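Local coordinates for protein salmonella typhimurium DB7155 bacteriophage DET7 tailspike (Bacteriophage, PDB 2V5I) that serves as the receptor-binding tailspike of phage Det7, a trimeric beta-helix protein that binds and hydrolyses the O-antigen of its Salmonella host, at residues Leu534-Ala538 against Gly539-Ala543; Glu524-Asp528 against Ile529-Ser533; Thr490-Gly494 against Ser495-Ala499. All blocks are in the same frame, centred on the assembly; numbering follows the deposited sequence.

Contact 1 of 3, residues Leu534-Ala538 against Gly539-Ala543; sequences LYLDA and GALWA
Tyr535 and Trp542 face each other across a beta hairpin with a two-residue loop. Two pairs of backbone hydrogen bonds join its strands. Tyr535 N gives to Trp542 O at 3.0 Å, and Trp542 N gives back to Tyr535 O at 2.8 Å. Asp537 and Ala540 form the second pair and close a type I' turn. Ala538 and Gly539 occupy its corners with positive phi, as this turn requires.

The aromatic contact is a CH-pi one. Trp542 CB sits over one face of the Tyr535 ring, 3.6 Å from its centroid. CG of Tyr535 stands between its own backbone N and carbonyl carbon (chi1 66°), which brings the ring across the strand to that methylene. The tyrosine ring and the indole five-membered ring are nearly parallel, at 20°, but slid apart with little overlap. Tyr535 OH is hydrogen-bonded to Arg554.

Water links indole and turn. It accepts from Trp542 NE1 at 2.9 Å and donates to Asp537 O at 3.2 Å. Asp537 CB also lies 3.7 Å from Trp542 CD1.

Apolar contacts fill the other face, where Leu534 CD2 meets Ala543 CB at 4.1 Å. Met532 of the second subunit packs on Leu534 and Leu541 there. Strand 540-546 is the middle of a three-stranded antiparallel sheet, between strands 531-537 and 552-556.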
loop_
_atom_site.group_PDB
_atom_site.type_symbol
_atom_site.label_atom_id
_atom_site.label_comp_id
_atom_site.label_asym_id
_atom_site.label_seq_id
_atom_site.Cartn_x
_atom_site.Cartn_y
_atom_site.Cartn_z
ATOM N N LEU A 534 -3.396 -37.953 -41.549
ATOM C CA LEU A 534 -4.445 -38.552 -42.354
ATOM C C LEU A 534 -4.937 -37.622 -43.449
ATOM O O LEU A 534 -4.939 -36.378 -43.318
ATOM C CB LEU A 534 -5.654 -38.909 -41.444
ATOM C CG LEU A 534 -5.379 -40.027 -40.434
ATOM C CD1 LEU A 534 -6.491 -40.077 -39.394
ATOM C CD2 LEU A 534 -5.201 -41.389 -41.029
ATOM N N TYR A 535 -5.331 -38.218 -44.559
ATOM C CA TYR A 535 -5.816 -37.452 -45.700
ATOM C C TYR A 535 -6.728 -38.319 -46.581
ATOM O O TYR A 535 -6.722 -39.556 -46.537
ATOM C CB TYR A 535 -4.646 -36.889 -46.532
ATOM C CG TYR A 535 -3.772 -37.910 -47.245
ATOM C CD1 TYR A 535 -2.700 -38.499 -46.616
ATOM C CD2 TYR A 535 -3.999 -38.223 -48.575
ATOM C CE1 TYR A 535 -1.913 -39.432 -47.278
ATOM C CE2 TYR A 535 -3.198 -39.129 -49.274
ATOM C CZ TYR A 535 -2.122 -39.708 -48.640
ATOM O OH TYR A 535 -1.363 -40.628 -49.375
ATOM N N LEU A 536 -7.473 -37.637 -47.430
ATOM C CA LEU A 536 -8.344 -38.266 -48.425
ATOM C C LEU A 536 -7.720 -38.232 -49.813
ATOM O O LEU A 536 -7.111 -37.226 -50.220
ATOM C CB LEU A 536 -9.687 -37.515 -48.510
ATOM C CG LEU A 536 -10.538 -37.550 -47.256
ATOM C CD1 LEU A 536 -11.716 -36.578 -47.375
ATOM C CD2 LEU A 536 -10.999 -38.934 -46.970
ATOM N N ASP A 537 -7.856 -39.348 -50.517
ATOM C CA ASP A 537 -7.324 -39.441 -51.906
ATOM C C ASP A 537 -8.293 -40.310 -52.664
ATOM O O ASP A 537 -8.547 -41.450 -52.303
ATOM C CB ASP A 537 -5.906 -40.018 -51.887
ATOM C CG ASP A 537 -5.225 -40.081 -53.276
ATOM O OD1 ASP A 537 -5.899 -39.946 -54.300
ATOM O OD2 ASP A 537 -3.984 -40.285 -53.295
ATOM N N ALA A 538 -8.895 -39.734 -53.687
ATOM C CA ALA A 538 -9.868 -40.469 -54.524
ATOM C C ALA A 538 -10.946 -41.153 -53.702
ATOM O O ALA A 538 -11.296 -42.305 -53.953
ATOM C CB ALA A 538 -9.155 -41.481 -55.405
ATOM N N GLY A 539 -11.427 -40.439 -52.690
ATOM C CA GLY A 539 -12.508 -40.900 -51.835
ATOM C C GLY A 539 -12.143 -41.913 -50.747
ATOM O O GLY A 539 -13.040 -42.410 -50.070
ATOM N N ALA A 540 -10.854 -42.244 -50.610
ATOM C CA ALA A 540 -10.369 -43.204 -49.604
ATOM C C ALA A 540 -9.604 -42.467 -48.524
ATOM O O ALA A 540 -9.025 -41.383 -48.789
ATOM C CB ALA A 540 -9.449 -44.202 -50.236
ATOM N N LEU A 541 -9.588 -43.080 -47.322
ATOM C CA LEU A 541 -8.732 -42.602 -46.232
ATOM C C LEU A 541 -7.359 -43.232 -46.324
ATOM O O LEU A 541 -7.225 -44.459 -46.337
ATOM C CB LEU A 541 -9.365 -42.939 -44.891
ATOM C CG LEU A 541 -8.691 -42.330 -43.678
ATOM C CD1 LEU A 541 -8.822 -40.789 -43.673
ATOM C CD2 LEU A 541 -9.241 -42.936 -42.352
ATOM N N TRP A 542 -6.344 -42.365 -46.327
ATOM C CA TRP A 542 -4.935 -42.735 -46.346
ATOM C C TRP A 542 -4.197 -42.141 -45.144
ATOM O O TRP A 542 -4.588 -41.116 -44.575
ATOM C CB TRP A 542 -4.304 -42.184 -47.604
ATOM C CG TRP A 542 -4.659 -42.901 -48.871
ATOM C CD1 TRP A 542 -5.860 -42.843 -49.551
ATOM C CD2 TRP A 542 -3.811 -43.784 -49.620
ATOM N NE1 TRP A 542 -5.778 -43.621 -50.681
ATOM C CE2 TRP A 542 -4.542 -44.213 -50.742
ATOM C CE3 TRP A 542 -2.497 -44.246 -49.446
ATOM C CZ2 TRP A 542 -4.005 -45.076 -51.698
ATOM C CZ3 TRP A 542 -1.951 -45.106 -50.411
ATOM C CH2 TRP A 542 -2.723 -45.541 -51.485
ATOM N N ALA A 543 -3.107 -42.804 -44.766
ATOM C CA ALA A 543 -2.170 -42.324 -43.754
ATOM C C ALA A 543 -0.826 -42.033 -44.420
ATOM O O ALA A 543 -0.295 -42.870 -45.170
ATOM C CB ALA A 543 -1.945 -43.358 -42.634
HETATM O O HOH W 1 -7.266 -44.244 -53.145
#

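Contact 2 of 3, residues Glu524-Asp528 against Ile529-Ser533; sequences EGVLD and INTMS
Thr531 turns back onto Asp528 and Val526, and its side chain meets both. Its CB lies 3.5 Å from Asp528 O. From there the two branches part. CG2 packs against Asp528 CB at 3.6 Å. OG1 stands between the backbone N and the carbonyl carbon of Thr531 (chi1 70°), which turns it to the inside of the bend. There it donates to Asp528 O at 2.6 Å, tilted 19° from the carbonyl plane. OG1 also accepts a hydrogen bond at 2.8 Å from a water, which in turn accepts from Asp528 N at 3.0 Å. The hydroxyl thus grips the backbone of Asp528 twice, once directly and once through water. Val526 CG2 comes within 3.2 Å of Thr531 OG1 as the two side chains run alongside each other, pointing opposite ways.

This bend leads the chain from a short 3-10 turn into strand 531-537, in the C-terminal intertwined domain of the tailspike. Residues 531-533 there also pair antiparallel with a strand of the third subunit, so the sheet crosses the interface. The carboxylate of Asp528 forms a salt bridge through OD2 with Lys503 of that subunit.

Further along the strand, Ser533 OG reaches back to the 3-10 segment, where it donates to Gly525 O at 2.9 Å, tilted 29° from the carbonyl plane.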
loop_
_atom_site.group_PDB
_atom_site.type_symbol
_atom_site.label_atom_id
_atom_site.label_comp_id
_atom_site.label_asym_id
_atom_site.label_seq_id
_atom_site.Cartn_x
_atom_site.Cartn_y
_atom_site.Cartn_z
ATOM N N GLU A 524 6.016 -33.438 -46.942
ATOM C CA GLU A 524 6.269 -32.481 -45.852
ATOM C C GLU A 524 5.094 -32.440 -44.842
ATOM O O GLU A 524 5.218 -31.829 -43.784
ATOM C CB GLU A 524 6.406 -31.022 -46.360
ATOM C CG GLU A 524 7.332 -30.709 -47.464
ATOM C CD GLU A 524 6.653 -30.855 -48.834
ATOM O OE1 GLU A 524 6.549 -32.001 -49.220
ATOM O OE2 GLU A 524 6.244 -29.859 -49.511
ATOM N N GLY A 525 3.933 -33.002 -45.189
ATOM C CA GLY A 525 2.838 -33.119 -44.254
ATOM C C GLY A 525 3.020 -33.984 -43.026
ATOM O O GLY A 525 2.125 -34.033 -42.185
ATOM N N VAL A 526 4.138 -34.703 -42.926
ATOM C CA VAL A 526 4.501 -35.349 -41.688
ATOM C C VAL A 526 5.968 -35.009 -41.341
ATOM O O VAL A 526 6.824 -35.015 -42.212
ATOM C CB VAL A 526 4.262 -36.903 -41.754
ATOM C CG1 VAL A 526 5.233 -37.610 -42.658
ATOM C CG2 VAL A 526 4.234 -37.463 -40.437
ATOM N N LEU A 527 6.212 -34.705 -40.082
ATOM C CA LEU A 527 7.527 -34.214 -39.619
ATOM C C LEU A 527 8.334 -35.245 -38.814
ATOM O O LEU A 527 9.403 -35.628 -39.230
ATOM C CB LEU A 527 7.351 -32.929 -38.825
ATOM C CG LEU A 527 8.630 -32.297 -38.278
ATOM C CD1 LEU A 527 9.504 -31.816 -39.446
ATOM C CD2 LEU A 527 8.255 -31.134 -37.367
ATOM N N ASP A 528 7.838 -35.627 -37.639
ATOM C CA ASP A 528 8.560 -36.446 -36.706
ATOM C C ASP A 528 8.465 -37.916 -37.032
ATOM O O ASP A 528 7.414 -38.408 -37.468
ATOM C CB ASP A 528 7.999 -36.267 -35.291
ATOM C CG ASP A 528 8.212 -34.877 -34.683
ATOM O OD1 ASP A 528 9.099 -34.112 -35.147
ATOM O OD2 ASP A 528 7.507 -34.586 -33.652
ATOM N N ILE A 529 9.525 -38.650 -36.717
ATOM C CA ILE A 529 9.514 -40.110 -36.759
ATOM C C ILE A 529 8.420 -40.679 -35.855
ATOM O O ILE A 529 8.152 -40.138 -34.779
ATOM C CB ILE A 529 10.886 -40.662 -36.314
ATOM C CG1 ILE A 529 11.897 -40.394 -37.455
ATOM C CG2 ILE A 529 10.821 -42.155 -36.030
ATOM C CD1 ILE A 529 13.322 -40.621 -37.080
ATOM N N ASN A 530 7.759 -41.719 -36.346
ATOM C CA ASN A 530 6.678 -42.424 -35.636
ATOM C C ASN A 530 5.493 -41.484 -35.363
ATOM O O ASN A 530 4.924 -41.449 -34.273
ATOM C CB ASN A 530 7.168 -43.093 -34.360
ATOM C CG ASN A 530 8.169 -44.215 -34.641
ATOM O OD1 ASN A 530 8.206 -44.791 -35.721
ATOM N ND2 ASN A 530 9.041 -44.446 -33.687
ATOM N N THR A 531 5.166 -40.739 -36.393
ATOM C CA THR A 531 3.942 -39.980 -36.423
ATOM C C THR A 531 3.190 -40.208 -37.735
ATOM O O THR A 531 3.760 -40.577 -38.739
ATOM C CB THR A 531 4.184 -38.460 -36.169
ATOM O OG1 THR A 531 4.856 -37.873 -37.274
ATOM C CG2 THR A 531 4.961 -38.213 -34.878
ATOM N N MET A 532 1.889 -39.968 -37.695
ATOM C CA MET A 532 0.954 -40.254 -38.812
ATOM C C MET A 532 0.038 -39.071 -39.049
ATOM O O MET A 532 -0.487 -38.523 -38.107
ATOM C CB MET A 532 0.075 -41.450 -38.394
ATOM C CG MET A 532 -0.994 -41.761 -39.341
ATOM S SD MET A 532 -2.090 -43.030 -38.662
ATOM C CE MET A 532 -3.202 -41.997 -37.687
ATOM N N SER A 533 -0.134 -38.678 -40.311
ATOM C CA SER A 533 -1.141 -37.674 -40.706
ATOM C C SER A 533 -2.139 -38.311 -41.665
ATOM O O SER A 533 -1.759 -39.106 -42.553
ATOM C CB SER A 533 -0.464 -36.566 -41.483
ATOM O OG SER A 533 0.489 -35.935 -40.670
HETATM O O HOH W 2 4.994 -35.102 -36.898
#

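Contact 3 of 3, residues Thr490-Gly494 against Ser495-Ala499; sequences TALSG and STPNA
The flat group here is the side-chain amide of Asn498, and Thr490 meets it at its oxygen edge. Thr490 OG1 donates to Asn498 OD1 at 2.6 Å, in the amide plane and on a lone pair of the oxygen. The hydroxyl is placed for this by chi1 78°, between the backbone N and the carbonyl carbon of Thr490. Thr490 CB and CG2 also lie close to OD1, at 3.5 and 3.7 Å. The two side chains thus meet at an angle, with the threonine carbons beside the amide oxygen.

Two successive turns bring Asn498 back to Thr490. A type I' turn runs from Ser493 to Thr496, with Gly494 and Ser495 at its corners. Thr496 N donates to Ser493 O at 2.9 Å, and the return bond from Ser493 N to Thr496 O is weak. Thr496 OG1 adds a weak bond to Gly494 O. A type II turn, Thr496 to Ala499, follows at once and takes the chain round a corner.

Leu492 CD1 packs against the start of this second turn, 3.5 Å from Thr496 C and 4.2 Å from Pro497 CD. Ser493 CB touches Ala499 CB at 3.9 Å. Ser493 OG bonds Asp508 of the third subunit. The double turn links strand 485-493 to strand 501-504, its neighbour in a five-stranded antiparallel sheet, while Asn498 also touches strand 470-476 on the other side of strand 485-493.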
loop_
_atom_site.group_PDB
_atom_site.type_symbol
_atom_site.label_atom_id
_atom_site.label_comp_id
_atom_site.label_asym_id
_atom_site.label_seq_id
_atom_site.Cartn_x
_atom_site.Cartn_y
_atom_site.Cartn_z
ATOM N N THR A 490 -7.724 -26.040 -30.847
ATOM C CA THR A 490 -7.918 -25.342 -32.136
ATOM C C THR A 490 -6.697 -24.574 -32.600
ATOM O O THR A 490 -5.780 -24.261 -31.833
ATOM C CB THR A 490 -9.099 -24.326 -32.070
ATOM O OG1 THR A 490 -8.690 -23.139 -31.393
ATOM C CG2 THR A 490 -10.335 -24.897 -31.383
ATOM N N ALA A 491 -6.730 -24.252 -33.902
ATOM C CA ALA A 491 -5.645 -23.501 -34.556
ATOM C C ALA A 491 -6.278 -22.541 -35.582
ATOM O O ALA A 491 -7.222 -22.896 -36.316
ATOM C CB ALA A 491 -4.666 -24.435 -35.291
ATOM N N LEU A 492 -5.652 -21.374 -35.714
ATOM C CA LEU A 492 -5.973 -20.356 -36.718
ATOM C C LEU A 492 -5.596 -20.763 -38.154
ATOM O O LEU A 492 -4.516 -21.282 -38.416
ATOM C CB LEU A 492 -5.150 -19.088 -36.378
ATOM C CG LEU A 492 -5.298 -17.808 -37.223
ATOM C CD1 LEU A 492 -6.627 -17.142 -37.006
ATOM C CD2 LEU A 492 -4.123 -16.855 -36.954
ATOM N N SER A 493 -6.510 -20.526 -39.074
ATOM C CA SER A 493 -6.209 -20.711 -40.519
ATOM C C SER A 493 -7.029 -19.679 -41.304
ATOM O O SER A 493 -8.187 -19.401 -40.943
ATOM C CB SER A 493 -6.540 -22.133 -41.005
ATOM O OG SER A 493 -6.135 -22.295 -42.380
ATOM N N GLY A 494 -6.452 -19.221 -42.407
ATOM C CA GLY A 494 -7.101 -18.176 -43.231
ATOM C C GLY A 494 -7.570 -16.970 -42.437
ATOM O O GLY A 494 -8.649 -16.388 -42.746
ATOM N N SER A 495 -6.804 -16.600 -41.419
ATOM C CA SER A 495 -7.174 -15.509 -40.501
ATOM C C SER A 495 -8.510 -15.667 -39.786
ATOM O O SER A 495 -9.096 -14.673 -39.298
ATOM C CB SER A 495 -7.120 -14.172 -41.227
ATOM O OG SER A 495 -5.787 -13.893 -41.699
ATOM N N THR A 496 -8.978 -16.917 -39.674
ATOM C CA THR A 496 -10.216 -17.235 -38.969
ATOM C C THR A 496 -9.909 -17.991 -37.664
ATOM O O THR A 496 -9.412 -19.132 -37.704
ATOM C CB THR A 496 -11.101 -18.053 -39.861
ATOM O OG1 THR A 496 -11.377 -17.322 -41.076
ATOM C CG2 THR A 496 -12.414 -18.385 -39.190
ATOM N N PRO A 497 -10.155 -17.366 -36.505
ATOM C CA PRO A 497 -9.864 -18.062 -35.258
ATOM C C PRO A 497 -10.656 -19.387 -35.119
ATOM O O PRO A 497 -11.787 -19.495 -35.553
ATOM C CB PRO A 497 -10.302 -17.055 -34.188
ATOM C CG PRO A 497 -10.181 -15.716 -34.840
ATOM C CD PRO A 497 -10.618 -15.985 -36.274
ATOM N N ASN A 498 -10.006 -20.382 -34.523
ATOM C CA ASN A 498 -10.564 -21.698 -34.258
ATOM C C ASN A 498 -10.956 -22.437 -35.536
ATOM O O ASN A 498 -11.849 -23.267 -35.523
ATOM C CB ASN A 498 -11.743 -21.634 -33.268
ATOM C CG ASN A 498 -11.420 -20.882 -32.018
ATOM O OD1 ASN A 498 -10.438 -21.162 -31.309
ATOM N ND2 ASN A 498 -12.253 -19.848 -31.743
ATOM N N ALA A 499 -10.276 -22.144 -36.644
ATOM C CA ALA A 499 -10.644 -22.731 -37.940
ATOM C C ALA A 499 -10.479 -24.266 -38.027
ATOM O O ALA A 499 -11.291 -24.952 -38.664
ATOM C CB ALA A 499 -9.867 -22.069 -39.038
#

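All three contacts are local chain reversals in the C-terminal part of the tailspike, met in the order contact 3, contact 2, contact 1. Contacts 1 and 2 share strand 531-537, and their centres are 15 Å apart. They touch where Ala543 CB packs on Met532 CG of the same chain at 3.8 Å. Contact 3 belongs to the preceding five-stranded sheet. Its centre is about 23 Å from that of contact 1 and 21 Å from that of contact 2, with nearest atoms about 14 Å away in both cases. All three contacts reach the third subunit. A bound sodium ion lies about 8 Å from the Leu541 side chain of contact 1.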